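Local structure of glutathione S-transferase (Pseudomonas protegens, 4IKH) at residues Gln24-Pro29 against Glu48-Ser53; Val165-Leu170 against Asn209-Lys214. The protein binds two glutathione molecules and probably acts as a glutathione transferase of the GST superfamily. One frame throughout, in Å; residues are numbered along the deposited sequence.

Contact 1: Gln24-Pro29 against Glu48-Ser53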
loop_
_atom_site.group_PDB
_atom_site.type_symbol
_atom_site.label_atom_id
_atom_site.label_comp_id
_atom_site.label_asym_id
_atom_site.label_seq_id
_atom_site.Cartn_x
_atom_site.Cartn_y
_atom_site.Cartn_z
ATOM N N GLN A 24 -5.431 -2.248 22.123
ATOM C CA GLN A 24 -6.828 -2.001 21.770
ATOM C C GLN A 24 -7.033 -2.110 20.263
ATOM O O GLN A 24 -6.287 -1.513 19.479
ATOM C CB GLN A 24 -7.267 -0.614 22.243
ATOM C CG GLN A 24 -7.123 -0.401 23.731
ATOM C CD GLN A 24 -8.116 -1.225 24.527
ATOM O OE1 GLN A 24 -9.331 -1.044 24.399
ATOM N NE2 GLN A 24 -7.605 -2.140 25.352
ATOM N N LEU A 25 -8.047 -2.867 19.859
ATOM C CA LEU A 25 -8.318 -3.070 18.441
ATOM C C LEU A 25 -9.667 -2.492 18.058
ATOM O O LEU A 25 -10.710 -2.925 18.557
ATOM C CB LEU A 25 -8.260 -4.559 18.078
ATOM C CG LEU A 25 -8.649 -4.948 16.648
ATOM C CD1 LEU A 25 -7.759 -4.250 15.630
ATOM C CD2 LEU A 25 -8.587 -6.453 16.459
ATOM N N TYR A 26 -9.637 -1.502 17.174
ATOM C CA TYR A 26 -10.852 -0.912 16.639
ATOM C C TYR A 26 -11.014 -1.413 15.213
ATOM O O TYR A 26 -10.268 -1.021 14.305
ATOM C CB TYR A 26 -10.771 0.609 16.713
ATOM C CG TYR A 26 -10.252 1.083 18.053
ATOM C CD1 TYR A 26 -11.079 1.099 19.169
ATOM C CD2 TYR A 26 -8.931 1.492 18.209
ATOM C CE1 TYR A 26 -10.610 1.515 20.400
ATOM C CE2 TYR A 26 -8.452 1.913 19.440
ATOM C CZ TYR A 26 -9.296 1.925 20.528
ATOM O OH TYR A 26 -8.833 2.342 21.753
ATOM N N SER A 27 -11.973 -2.311 15.020
ATOM C CA SER A 27 -12.059 -3.031 13.759
ATOM C C SER A 27 -13.443 -3.616 13.508
ATOM O O SER A 27 -14.413 -3.282 14.195
ATOM C CB SER A 27 -11.007 -4.147 13.734
ATOM O OG SER A 27 -10.796 -4.642 12.424
ATOM N N LEU A 28 -13.511 -4.509 12.525
ATOM C CA LEU A 28 -14.761 -5.062 12.034
ATOM C C LEU A 28 -14.371 -6.198 11.095
ATOM O O LEU A 28 -13.393 -6.079 10.357
ATOM C CB LEU A 28 -15.531 -3.980 11.276
ATOM C CG LEU A 28 -17.006 -4.194 10.940
ATOM C CD1 LEU A 28 -17.818 -4.387 12.203
ATOM C CD2 LEU A 28 -17.521 -3.006 10.151
ATOM N N PRO A 29 -15.112 -7.316 11.126
ATOM C CA PRO A 29 -14.714 -8.489 10.334
ATOM C C PRO A 29 -14.702 -8.254 8.818
ATOM O O PRO A 29 -15.404 -8.948 8.082
ATOM C CB PRO A 29 -15.771 -9.538 10.705
ATOM C CG PRO A 29 -16.274 -9.111 12.046
ATOM C CD PRO A 29 -16.247 -7.610 12.018
ATOM N N GLU A 48 -7.513 -6.423 23.145
ATOM C CA GLU A 48 -8.946 -6.247 23.355
ATOM C C GLU A 48 -9.588 -5.710 22.083
ATOM O O GLU A 48 -9.081 -4.770 21.476
ATOM C CB GLU A 48 -9.200 -5.279 24.510
ATOM C CG GLU A 48 -10.646 -4.833 24.636
ATOM C CD GLU A 48 -10.894 -4.004 25.879
ATOM O OE1 GLU A 48 -9.908 -3.633 26.559
ATOM O OE2 GLU A 48 -12.076 -3.733 26.176
ATOM N N ALA A 49 -10.709 -6.299 21.684
ATOM C CA ALA A 49 -11.331 -5.929 20.417
ATOM C C ALA A 49 -12.617 -5.130 20.588
ATOM O O ALA A 49 -13.480 -5.476 21.393
ATOM C CB ALA A 49 -11.582 -7.164 19.567
ATOM N N HIS A 50 -12.737 -4.063 19.807
ATOM C CA HIS A 50 -13.934 -3.242 19.813
ATOM C C HIS A 50 -14.519 -3.161 18.414
ATOM O O HIS A 50 -13.828 -2.794 17.461
ATOM C CB HIS A 50 -13.610 -1.844 20.328
ATOM C CG HIS A 50 -12.998 -1.837 21.692
ATOM N ND1 HIS A 50 -13.751 -1.903 22.846
ATOM C CD2 HIS A 50 -11.705 -1.779 22.089
ATOM C CE1 HIS A 50 -12.947 -1.885 23.893
ATOM N NE2 HIS A 50 -11.699 -1.810 23.462
ATOM N N ARG A 51 -15.792 -3.514 18.297
ATOM C CA ARG A 51 -16.483 -3.464 17.020
ATOM C C ARG A 51 -16.867 -2.030 16.661
ATOM O O ARG A 51 -17.609 -1.369 17.392
ATOM C CB ARG A 51 -17.720 -4.363 17.067
ATOM C CG ARG A 51 -18.506 -4.448 15.772
ATOM C CD ARG A 51 -19.618 -5.479 15.903
ATOM N NE ARG A 51 -19.462 -6.591 14.969
ATOM C CZ ARG A 51 -20.129 -6.697 13.825
ATOM N NH1 ARG A 51 -19.929 -7.743 13.031
ATOM N NH2 ARG A 51 -21.000 -5.759 13.474
ATOM N N VAL A 52 -16.335 -1.552 15.539
ATOM C CA VAL A 52 -16.704 -0.257 14.985
ATOM C C VAL A 52 -17.815 -0.466 13.958
ATOM O O VAL A 52 -17.555 -0.938 12.852
ATOM C CB VAL A 52 -15.497 0.392 14.288
ATOM C CG1 VAL A 52 -15.871 1.762 13.708
ATOM C CG2 VAL A 52 -14.336 0.528 15.259
ATOM N N SER A 53 -19.050 -0.125 14.316
ATOM C CA SER A 53 -20.187 -0.399 13.435
ATOM C C SER A 53 -20.371 0.674 12.374
ATOM O O SER A 53 -20.472 1.858 12.689
ATOM C CB SER A 53 -21.482 -0.558 14.235
ATOM O OG SER A 53 -22.553 -0.941 13.388
#

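Contact 2: Val165-Leu170 against Asn209-Lys214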
loop_
_atom_site.group_PDB
_atom_site.type_symbol
_atom_site.label_atom_id
_atom_site.label_comp_id
_atom_site.label_asym_id
_atom_site.label_seq_id
_atom_site.Cartn_x
_atom_site.Cartn_y
_atom_site.Cartn_z
ATOM N N VAL A 165 -0.744 -13.062 -11.383
ATOM C CA VAL A 165 0.598 -12.727 -10.940
ATOM C C VAL A 165 0.895 -13.551 -9.698
ATOM O O VAL A 165 1.955 -14.177 -9.573
ATOM C CB VAL A 165 0.734 -11.220 -10.611
ATOM C CG1 VAL A 165 1.993 -10.965 -9.798
ATOM C CG2 VAL A 165 0.752 -10.396 -11.888
ATOM N N LEU A 166 -0.068 -13.562 -8.786
ATOM C CA LEU A 166 0.077 -14.303 -7.547
ATOM C C LEU A 166 0.092 -15.822 -7.805
ATOM O O LEU A 166 0.836 -16.571 -7.155
ATOM C CB LEU A 166 -1.076 -13.951 -6.616
ATOM C CG LEU A 166 -0.925 -14.511 -5.204
ATOM C CD1 LEU A 166 0.219 -13.808 -4.496
ATOM C CD2 LEU A 166 -2.230 -14.344 -4.433
ATOM N N ASP A 167 -0.730 -16.273 -8.746
ATOM C CA ASP A 167 -0.797 -17.708 -9.054
ATOM C C ASP A 167 0.528 -18.212 -9.613
ATOM O O ASP A 167 1.039 -19.252 -9.181
ATOM C CB ASP A 167 -1.936 -18.009 -10.020
ATOM C CG ASP A 167 -2.179 -19.508 -10.192
ATOM O OD1 ASP A 167 -2.701 -20.141 -9.246
ATOM O OD2 ASP A 167 -1.859 -20.045 -11.277
ATOM N N LYS A 168 1.083 -17.476 -10.571
ATOM C CA LYS A 168 2.389 -17.804 -11.126
ATOM C C LYS A 168 3.438 -17.857 -10.017
ATOM O O LYS A 168 4.288 -18.730 -10.002
ATOM C CB LYS A 168 2.785 -16.760 -12.171
ATOM C CG LYS A 168 4.202 -16.897 -12.711
ATOM C CD LYS A 168 4.241 -17.777 -13.947
ATOM C CE LYS A 168 5.527 -17.572 -14.743
ATOM N NZ LYS A 168 5.659 -16.164 -15.235
ATOM N N HIS A 169 3.361 -16.929 -9.071
ATOM C CA HIS A 169 4.368 -16.835 -8.014
ATOM C C HIS A 169 4.309 -17.989 -7.008
ATOM O O HIS A 169 5.331 -18.412 -6.490
ATOM C CB HIS A 169 4.220 -15.509 -7.267
ATOM C CG HIS A 169 5.058 -15.414 -6.027
ATOM N ND1 HIS A 169 6.417 -15.169 -6.063
ATOM C CD2 HIS A 169 4.731 -15.525 -4.718
ATOM C CE1 HIS A 169 6.889 -15.132 -4.829
ATOM N NE2 HIS A 169 5.887 -15.346 -3.991
ATOM N N LEU A 170 3.105 -18.468 -6.718
ATOM C CA LEU A 170 2.907 -19.464 -5.671
ATOM C C LEU A 170 3.237 -20.870 -6.166
ATOM O O LEU A 170 3.312 -21.819 -5.367
ATOM C CB LEU A 170 1.474 -19.404 -5.124
ATOM C CG LEU A 170 1.132 -18.172 -4.277
ATOM C CD1 LEU A 170 -0.370 -18.120 -4.011
ATOM C CD2 LEU A 170 1.906 -18.230 -2.970
ATOM N N ASN A 209 -9.358 -21.069 -12.047
ATOM C CA ASN A 209 -8.201 -20.991 -12.943
ATOM C C ASN A 209 -6.903 -20.637 -12.228
ATOM O O ASN A 209 -5.863 -20.489 -12.865
ATOM C CB ASN A 209 -8.441 -19.951 -14.039
ATOM C CG ASN A 209 -9.607 -20.302 -14.927
ATOM O OD1 ASN A 209 -9.813 -21.465 -15.256
ATOM N ND2 ASN A 209 -10.384 -19.291 -15.323
ATOM N N PHE A 210 -6.962 -20.465 -10.911
ATOM C CA PHE A 210 -5.774 -20.093 -10.156
ATOM C C PHE A 210 -5.606 -21.080 -9.032
ATOM O O PHE A 210 -5.783 -20.731 -7.866
ATOM C CB PHE A 210 -5.888 -18.649 -9.634
ATOM C CG PHE A 210 -6.198 -17.659 -10.709
ATOM C CD1 PHE A 210 -5.215 -17.270 -11.610
ATOM C CD2 PHE A 210 -7.476 -17.139 -10.842
ATOM C CE1 PHE A 210 -5.506 -16.372 -12.623
ATOM C CE2 PHE A 210 -7.773 -16.240 -11.849
ATOM C CZ PHE A 210 -6.785 -15.855 -12.740
ATOM N N PRO A 211 -5.259 -22.332 -9.388
ATOM C CA PRO A 211 -5.177 -23.437 -8.434
ATOM C C PRO A 211 -4.192 -23.177 -7.307
ATOM O O PRO A 211 -4.447 -23.642 -6.189
ATOM C CB PRO A 211 -4.657 -24.612 -9.275
ATOM C CG PRO A 211 -4.806 -24.229 -10.685
ATOM C CD PRO A 211 -4.812 -22.727 -10.737
ATOM N N GLU A 212 -3.086 -22.485 -7.589
ATOM C CA GLU A 212 -2.084 -22.231 -6.555
ATOM C C GLU A 212 -2.633 -21.284 -5.497
ATOM O O GLU A 212 -2.436 -21.498 -4.295
ATOM C CB GLU A 212 -0.786 -21.655 -7.142
ATOM C CG GLU A 212 -0.267 -22.369 -8.389
ATOM C CD GLU A 212 0.280 -23.761 -8.109
ATOM O OE1 GLU A 212 0.479 -24.104 -6.918
ATOM O OE2 GLU A 212 0.524 -24.504 -9.090
ATOM N N VAL A 213 -3.317 -20.238 -5.959
ATOM C CA VAL A 213 -3.987 -19.281 -5.078
ATOM C C VAL A 213 -5.027 -19.988 -4.203
ATOM O O VAL A 213 -5.092 -19.759 -2.990
ATOM C CB VAL A 213 -4.682 -18.170 -5.898
ATOM C CG1 VAL A 213 -5.538 -17.289 -5.007
ATOM C CG2 VAL A 213 -3.653 -17.329 -6.641
ATOM N N LYS A 214 -5.839 -20.837 -4.828
ATOM C CA LYS A 214 -6.822 -21.651 -4.097
ATOM C C LYS A 214 -6.158 -22.606 -3.105
ATOM O O LYS A 214 -6.627 -22.749 -1.978
ATOM C CB LYS A 214 -7.730 -22.431 -5.049
ATOM C CG LYS A 214 -9.073 -21.764 -5.335
ATOM C CD LYS A 214 -9.887 -22.567 -6.357
ATOM C CE LYS A 214 -10.582 -23.772 -5.723
ATOM N NZ LYS A 214 -11.005 -24.820 -6.720
#

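Contact 1: Gln24-Pro29 against Glu48-Ser53
Gln-24 and His-50 meet side chain to side chain on one face of a parallel strand pair, the first beta-alpha-beta unit of the thioredoxin-like N-terminal domain, in which helix 31-43 forms the crossover. Four backbone hydrogen bonds alternate along the pair, from Leu-25 N to Glu-48 O through to Val-52 N to Ser-27 O (2.9 Å), and the strand directions differ by 25°. The CB of Gln-24 stands on the same face as Glu-48 and His-50, CG lies beside the backbone N (chi1 -58°), and the chain then bends at chi2 (-70°), which brings CD in between the side chains of Glu-48 and His-50. There the amide divides its work: OE1 accepts from His-50 NE2 at 2.7 Å, close to the imidazole plane, and NE2 donates to Glu-48 OE1 at 3.0 Å, reaching it from above the carboxylate plane. NE2 also bonds to Trp-22 O, so three hydrogen bonds hold the amide's rotation. The carboxylate of Glu-48 is further held by the backbone N atoms of Phe-19 and Gln-18. Just past the end of strand 47-51, Val-52 sets its CG2 against Tyr-26 CB (3.9 Å) and also touches Phe-64 of helix 62-65. Arg-51, whose NE bonds to Pro-233 O, turns its guanidinium so that Leu-28 CD1 sits over the centre of one face, 3.6 Å from Arg-51 CZ.

Contact 2: Val165-Leu170 against Asn209-Lys214
The Phe-210 ring meets Asp-167 at its edge, with Asp-167 CB near the ring plane and 3.7 Å from Phe-210 CD1. The Asp-167 carboxylate is turned 72° from that ring, and its CG lies 3.6 Å from Phe-210 CA, against the backbone that leads into helix 211-220. A chi1 of Asp-167 near 180° (-171°) carries the carboxylate out from helix 150-170 to the first turn of helix 211-220. OD1 accepts from Glu-212 N at 2.9 Å, nearly in line with its own C-O bond, and more weakly from Val-213 N at 3.3 Å. These amides belong to the second and third residues after the N-cap position Phe-210, Pro-211 having no N-H to give, and the helix dipole there would probably favour a negative charge. Glu-212 sends its own carboxylate to Arg-215, in a salt bridge. Beside the Asp-167 carboxylate the Leu-166 and Val-213 side chains cross at about a right angle, with Leu-166 CD2 4.0 Å from Val-213 CG2, and Leu-170 CB touches Glu-212 CB at 3.8 Å. Leu-166 and Val-213 both also rest on Ile-192 of helix 183-196. A carboxylate from one helix accepting first-turn amides of another thus joins two helices of the all-helical GST C-terminal domain.

Contact 1 and contact 2 lie on opposite sides of the chain's centre, their own centres about 31 Å apart and their nearest atoms about 18 Å apart, so they are structurally separate. Contact 1 belongs to the thioredoxin-like domain, contact 2 to the helical domain that follows it in sequence. Their relation to glutathione differs: the side chain of Leu-28 is about 6 Å from a bound glutathione and about 4 Å from the side chain of Thr-30, while that of Val-52 is about 4 Å from the side chain of Ile-73; Thr-30 and Ile-73 both bind glutathione. In contact 2 the side chain of Leu-166 is about 14 Å from a bound glutathione, consistent with packing away from the annotated sites.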